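Local coordinates for francisella virulence factor (Francisella novicida, PDB 5EVF), which is a virulence factor of Francisella whose biochemical function is unknown, built as a small domain with one helix lying on a five-stranded mixed beta-sheet, at residues S24-Y29 with E66-A71; T46-S51 with Q57-K62. One frame throughout, in Å; residues are numbered along the deposited sequence. Where two conformers were deposited one is given.

Interaction 1: residues S24-Y29 with E66-A71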
loop_
_atom_site.group_PDB
_atom_site.type_symbol
_atom_site.label_atom_id
_atom_site.label_comp_id
_atom_site.label_asym_id
_atom_site.label_seq_id
_atom_site.Cartn_x
_atom_site.Cartn_y
_atom_site.Cartn_z
ATOM N N SER A 24 -13.496 3.029 -3.715
ATOM C CA SER A 24 -13.433 4.122 -4.675
ATOM C C SER A 24 -13.531 5.492 -4.007
ATOM O O SER A 24 -13.211 6.500 -4.649
ATOM C CB SER A 24 -14.531 3.963 -5.725
ATOM O OG SER A 24 -15.809 4.208 -5.177
ATOM N N GLN A 25 -13.948 5.571 -2.748
ATOM C CA GLN A 25 -14.029 6.866 -2.090
ATOM C C GLN A 25 -12.893 7.096 -1.097
ATOM O O GLN A 25 -12.887 8.124 -0.410
ATOM C CB GLN A 25 -15.387 7.021 -1.400
ATOM C CG GLN A 25 -16.596 6.720 -2.307
ATOM C CD GLN A 25 -16.721 7.643 -3.527
ATOM O OE1 GLN A 25 -17.245 8.760 -3.431
ATOM N NE2 GLN A 25 -16.274 7.161 -4.688
ATOM N N VAL A 26 -11.932 6.173 -1.007
ATOM C CA VAL A 26 -10.752 6.403 -0.178
ATOM C C VAL A 26 -9.945 7.551 -0.761
ATOM O O VAL A 26 -9.675 7.585 -1.965
ATOM C CB VAL A 26 -9.899 5.126 -0.097
ATOM C CG1 VAL A 26 -8.565 5.425 0.576
ATOM C CG2 VAL A 26 -10.653 4.017 0.660
ATOM N N ARG A 27 -9.549 8.501 0.091
ATOM C CA ARG A 27 -8.694 9.596 -0.339
ATOM C C ARG A 27 -7.248 9.143 -0.241
ATOM O O ARG A 27 -6.833 8.609 0.792
ATOM C CB ARG A 27 -8.925 10.839 0.518
ATOM C CG ARG A 27 -10.397 11.234 0.589
ATOM C CD ARG A 27 -10.605 12.587 1.262
ATOM N NE ARG A 27 -9.955 12.655 2.563
ATOM C CZ ARG A 27 -10.534 12.356 3.722
ATOM N NH1 ARG A 27 -11.804 11.974 3.762
ATOM N NH2 ARG A 27 -9.831 12.442 4.852
ATOM N N VAL A 28 -6.490 9.355 -1.312
ATOM C CA VAL A 28 -5.153 8.791 -1.440
ATOM C C VAL A 28 -4.166 9.936 -1.587
ATOM O O VAL A 28 -4.297 10.757 -2.503
ATOM C CB VAL A 28 -5.068 7.832 -2.637
ATOM C CG1 VAL A 28 -3.648 7.377 -2.852
ATOM C CG2 VAL A 28 -6.005 6.649 -2.430
ATOM N N TYR A 29 -3.160 9.977 -0.714
ATOM C CA TYR A 29 -2.177 11.047 -0.742
ATOM C C TYR A 29 -0.764 10.475 -0.699
ATOM O O TYR A 29 -0.535 9.375 -0.200
ATOM C CB TYR A 29 -2.347 11.994 0.442
ATOM C CG TYR A 29 -3.741 12.547 0.608
ATOM C CD1 TYR A 29 -4.520 12.184 1.695
ATOM C CD2 TYR A 29 -4.275 13.425 -0.316
ATOM C CE1 TYR A 29 -5.799 12.698 1.861
ATOM C CE2 TYR A 29 -5.550 13.940 -0.159
ATOM C CZ TYR A 29 -6.304 13.564 0.925
ATOM O OH TYR A 29 -7.572 14.100 1.097
ATOM N N GLU A 66 -4.083 -2.495 -4.746
ATOM C CA GLU A 66 -4.336 -3.491 -3.707
ATOM C C GLU A 66 -4.373 -2.838 -2.329
ATOM O O GLU A 66 -5.194 -3.202 -1.478
ATOM C CB GLU A 66 -3.280 -4.604 -3.769
ATOM C CG GLU A 66 -3.522 -5.760 -2.804
ATOM C CD GLU A 66 -4.837 -6.477 -3.058
ATOM O OE1 GLU A 66 -5.295 -6.497 -4.216
ATOM O OE2 GLU A 66 -5.424 -7.017 -2.084
ATOM N N ALA A 67 -3.505 -1.856 -2.093
ATOM C CA ALA A 67 -3.483 -1.215 -0.778
ATOM C C ALA A 67 -4.778 -0.460 -0.513
ATOM O O ALA A 67 -5.276 -0.449 0.622
ATOM C CB ALA A 67 -2.277 -0.286 -0.674
ATOM N N ILE A 68 -5.337 0.178 -1.549
ATOM C CA ILE A 68 -6.592 0.915 -1.380
ATOM C C ILE A 68 -7.706 -0.047 -1.012
ATOM O O ILE A 68 -8.477 0.185 -0.072
ATOM C CB ILE A 68 -6.931 1.697 -2.660
ATOM C CG1 ILE A 68 -5.964 2.861 -2.840
ATOM C CG2 ILE A 68 -8.383 2.191 -2.634
ATOM C CD1 ILE A 68 -5.965 3.416 -4.246
ATOM N N LYS A 69 -7.793 -1.157 -1.749
ATOM C CA LYS A 69 -8.811 -2.158 -1.478
ATOM C C LYS A 69 -8.675 -2.710 -0.066
ATOM O O LYS A 69 -9.668 -2.844 0.657
ATOM C CB LYS A 69 -8.700 -3.269 -2.520
ATOM C CG LYS A 69 -9.768 -4.327 -2.449
ATOM C CD LYS A 69 -9.618 -5.242 -3.663
ATOM C CE LYS A 69 -10.697 -6.322 -3.670
ATOM N NZ LYS A 69 -10.425 -7.348 -2.628
ATOM N N LEU A 70 -7.442 -2.995 0.366
ATOM C CA LEU A 70 -7.266 -3.608 1.680
ATOM C C LEU A 70 -7.542 -2.603 2.793
ATOM O O LEU A 70 -8.215 -2.922 3.777
ATOM C CB LEU A 70 -5.855 -4.203 1.791
ATOM C CG LEU A 70 -5.484 -5.121 2.951
ATOM C CD1 LEU A 70 -6.455 -6.288 3.105
ATOM C CD2 LEU A 70 -4.070 -5.644 2.711
ATOM N N ALA A 71 -7.070 -1.366 2.637
ATOM C CA ALA A 71 -7.336 -0.369 3.668
ATOM C C ALA A 71 -8.828 -0.102 3.803
ATOM O O ALA A 71 -9.342 0.024 4.923
ATOM C CB ALA A 71 -6.574 0.919 3.358
#
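Ile68 points from helix 56-73 at strand 27-30 and meets two valines of the 24-29 segment with two different branches. The apolar contact is all there is between the two segments, and it is modest, burying 161 Å² in all. The longer branch does the closer work: with chi1 at -70°, CG1 lies opposite the carbonyl carbon and carries CD1 out to Val28, whose CG2 lies 3.7 Å from Ile68 CD1 and 3.8 Å from Ile68 CG1. The two side chains cross at about a right angle, a single methyl of Val28 resting on the end of the isoleucine. The short branch looks to Val26, where Ile68 CG2 comes to 4.2 Å from Val26 CB, a looser touch.

The polar bonds of Arg27 do not involve the helix segment: NE makes a weak bond to Tyr29 OH in the guanidinium plane, while NH2 forms salt bridges with Glu78 and Asp105.

Strand 27-30 is an outermost strand, running parallel to strand 78-84. On that neighbour, Ile79 supports Ile68 and Tyr81 touches Val28; on the helix itself, Leu64 meets Val28 and Ala72 meets Val26, which places the helix against this margin of the sheet.

Interaction 2: residues T46-S51 with Q57-K62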
loop_
_atom_site.group_PDB
_atom_site.type_symbol
_atom_site.label_atom_id
_atom_site.label_comp_id
_atom_site.label_asym_id
_atom_site.label_seq_id
_atom_site.Cartn_x
_atom_site.Cartn_y
_atom_site.Cartn_z
ATOM N N THR A 46 1.874 -3.659 0.839
ATOM C CA THR A 46 1.680 -4.566 -0.284
ATOM C C THR A 46 2.999 -4.757 -1.017
ATOM O O THR A 46 3.928 -3.959 -0.889
ATOM C CB THR A 46 0.608 -4.056 -1.259
ATOM O OG1 THR A 46 0.926 -2.724 -1.672
ATOM C CG2 THR A 46 -0.737 -4.030 -0.588
ATOM N N SER A 47 3.077 -5.833 -1.793
ATOM C CA SER A 47 4.307 -6.059 -2.532
ATOM C C SER A 47 4.030 -6.960 -3.724
ATOM O O SER A 47 3.148 -7.816 -3.683
ATOM C CB SER A 47 5.380 -6.670 -1.636
ATOM O OG SER A 47 5.028 -7.979 -1.273
ATOM N N THR A 48 4.804 -6.749 -4.784
ATOM C CA THR A 48 4.705 -7.512 -6.023
ATOM C C THR A 48 6.116 -7.822 -6.498
ATOM O O THR A 48 6.980 -6.948 -6.469
ATOM C CB THR A 48 3.972 -6.713 -7.107
ATOM O OG1 THR A 48 2.739 -6.212 -6.583
ATOM C CG2 THR A 48 3.728 -7.574 -8.367
ATOM N N HIS A 49 6.360 -9.058 -6.931
ATOM C CA HIS A 49 7.676 -9.381 -7.469
ATOM C C HIS A 49 7.891 -8.695 -8.808
ATOM O O HIS A 49 6.946 -8.434 -9.557
ATOM C CB HIS A 49 7.860 -10.894 -7.626
ATOM C CG HIS A 49 8.194 -11.588 -6.346
ATOM N ND1 HIS A 49 7.263 -12.301 -5.621
ATOM C CD2 HIS A 49 9.350 -11.653 -5.644
ATOM C CE1 HIS A 49 7.836 -12.789 -4.535
ATOM N NE2 HIS A 49 9.102 -12.411 -4.526
ATOM N N VAL A 50 9.160 -8.408 -9.101
ATOM C CA VAL A 50 9.512 -7.620 -10.280
ATOM C C VAL A 50 9.382 -8.448 -11.549
ATOM O O VAL A 50 8.797 -7.999 -12.546
ATOM C CB VAL A 50 10.933 -7.053 -10.125
ATOM C CG1 VAL A 50 11.443 -6.506 -11.458
ATOM C CG2 VAL A 50 10.949 -5.980 -9.038
ATOM N N SER A 51 9.926 -9.664 -11.532
ATOM C CA SER A 51 9.893 -10.569 -12.682
ATOM C C SER A 51 10.489 -9.829 -13.879
ATOM O O SER A 51 11.605 -9.300 -13.769
ATOM C CB SER A 51 8.470 -11.075 -12.863
ATOM O OG SER A 51 8.386 -11.923 -13.991
ATOM N N GLN A 57 6.533 2.214 -12.555
ATOM C CA GLN A 57 5.325 2.949 -12.202
ATOM C C GLN A 57 4.121 2.018 -12.163
ATOM O O GLN A 57 3.244 2.158 -11.301
ATOM C CB GLN A 57 5.081 4.095 -13.182
ATOM C CG GLN A 57 4.203 5.210 -12.605
ATOM C CD GLN A 57 5.008 6.456 -12.228
ATOM O OE1 GLN A 57 6.098 6.685 -12.753
ATOM N NE2 GLN A 57 4.475 7.258 -11.312
ATOM N N LYS A 58 4.068 1.051 -13.083
ATOM C CA LYS A 58 2.968 0.094 -13.096
ATOM C C LYS A 58 2.992 -0.793 -11.867
ATOM O O LYS A 58 1.932 -1.123 -11.321
ATOM C CB LYS A 58 3.018 -0.770 -14.354
ATOM C CG LYS A 58 2.641 -0.031 -15.616
ATOM C CD LYS A 58 2.817 -0.911 -16.843
ATOM C CE LYS A 58 1.692 -1.915 -16.986
ATOM N NZ LYS A 58 1.713 -2.497 -18.363
ATOM N N LEU A 59 4.184 -1.194 -11.418
ATOM C CA LEU A 59 4.277 -2.000 -10.202
ATOM C C LEU A 59 3.857 -1.197 -8.982
ATOM O O LEU A 59 3.168 -1.710 -8.101
ATOM C CB LEU A 59 5.694 -2.542 -10.022
ATOM C CG LEU A 59 6.099 -3.635 -11.018
ATOM C CD1 LEU A 59 7.568 -3.993 -10.896
ATOM C CD2 LEU A 59 5.223 -4.879 -10.816
ATOM N N CYS A 60 4.283 0.061 -8.896
ATOM C CA CYS A 60 3.809 0.910 -7.810
ATOM C C CYS A 60 2.291 1.052 -7.867
ATOM O O CYS A 60 1.599 0.923 -6.850
ATOM C CB CYS A 60 4.507 2.268 -7.900
ATOM S SG CYS A 60 4.023 3.449 -6.634
ATOM N N ASP A 61 1.742 1.259 -9.061
ATOM C CA ASP A 61 0.291 1.392 -9.156
ATOM C C ASP A 61 -0.421 0.096 -8.771
ATOM O O ASP A 61 -1.472 0.126 -8.117
ATOM C CB ASP A 61 -0.110 1.809 -10.566
ATOM C CG ASP A 61 -1.523 2.351 -10.605
ATOM O OD1 ASP A 61 -1.751 3.430 -10.006
ATOM O OD2 ASP A 61 -2.406 1.687 -11.191
ATOM N N LYS A 62 0.129 -1.044 -9.187
ATOM C CA LYS A 62 -0.429 -2.339 -8.811
ATOM C C LYS A 62 -0.458 -2.478 -7.296
ATOM O O LYS A 62 -1.468 -2.891 -6.714
ATOM C CB LYS A 62 0.419 -3.450 -9.435
ATOM C CG LYS A 62 -0.031 -4.879 -9.132
ATOM C CD LYS A 62 -0.793 -5.490 -10.296
ATOM C CE LYS A 62 -1.468 -6.801 -9.901
ATOM N NZ LYS A 62 -0.501 -7.898 -9.564
#
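Leu59 reaches from helix 56-73 to the end of strand 42-49, and its two methyls spread along the chain there. From CB, directed at the strand, the chain continues to CG, which stands opposite the carbonyl carbon (chi1 -71°), and there splits. One methyl, CD2, packs on the methyl of Thr48, with Leu59 CD2 and Thr48 CG2 3.9 Å apart, and lies 4.1 Å from His49 O. The other, CD1, goes to the residue after the strand, 4.2 Å from Val50 CA and 4.3 Å from Val50 CG2. The fork thus spans three successive residues, Thr48 to Val50.

Thr48 offers the helix two unlike branches. Its methyl takes Leu59; its hydroxyl, OG1, lies 4.0 Å from Lys62 CG, with the two side chains crossing at about a right angle. That hydroxyl has polar partners of its own in Thr6 and Asn63. Lys62 bends at chi2 (101°) and chi4, and its NZ bonds to Thr6 as well, so Thr6 OG1 joins the threonine and the lysine beside the leucine packing.

On the same helix Cys60 leaves the backbone away from this strand, and its SG is in the disulfide with Cys83 of strand 78-84. Strand, short loop (residues 50-55) and helix form a beta-alpha unit: helix 57-62 packs on one face of the mixed sheet at 140° to strand 46-49, their axes 8.4 Å apart at closest approach.

From the N terminus, the chain lays down strand 6-12 at one margin of the sheet and then strand 27-30 at the other. The partner of the 24-29 segment comes only with the helix, so interaction 1 closes a loop of 36 intervening residues. Interaction 2 is nested inside it, a short closure with five residues between segments 46-51 and 57-62. Both use helix 56-73, interaction 2 near its N-terminal end and interaction 1 further along, with centres about 16 Å apart. They meet where Thr46 CG2 packs on Ala67 and Glu66. Together they fasten one helix to two separate strands of the same sheet.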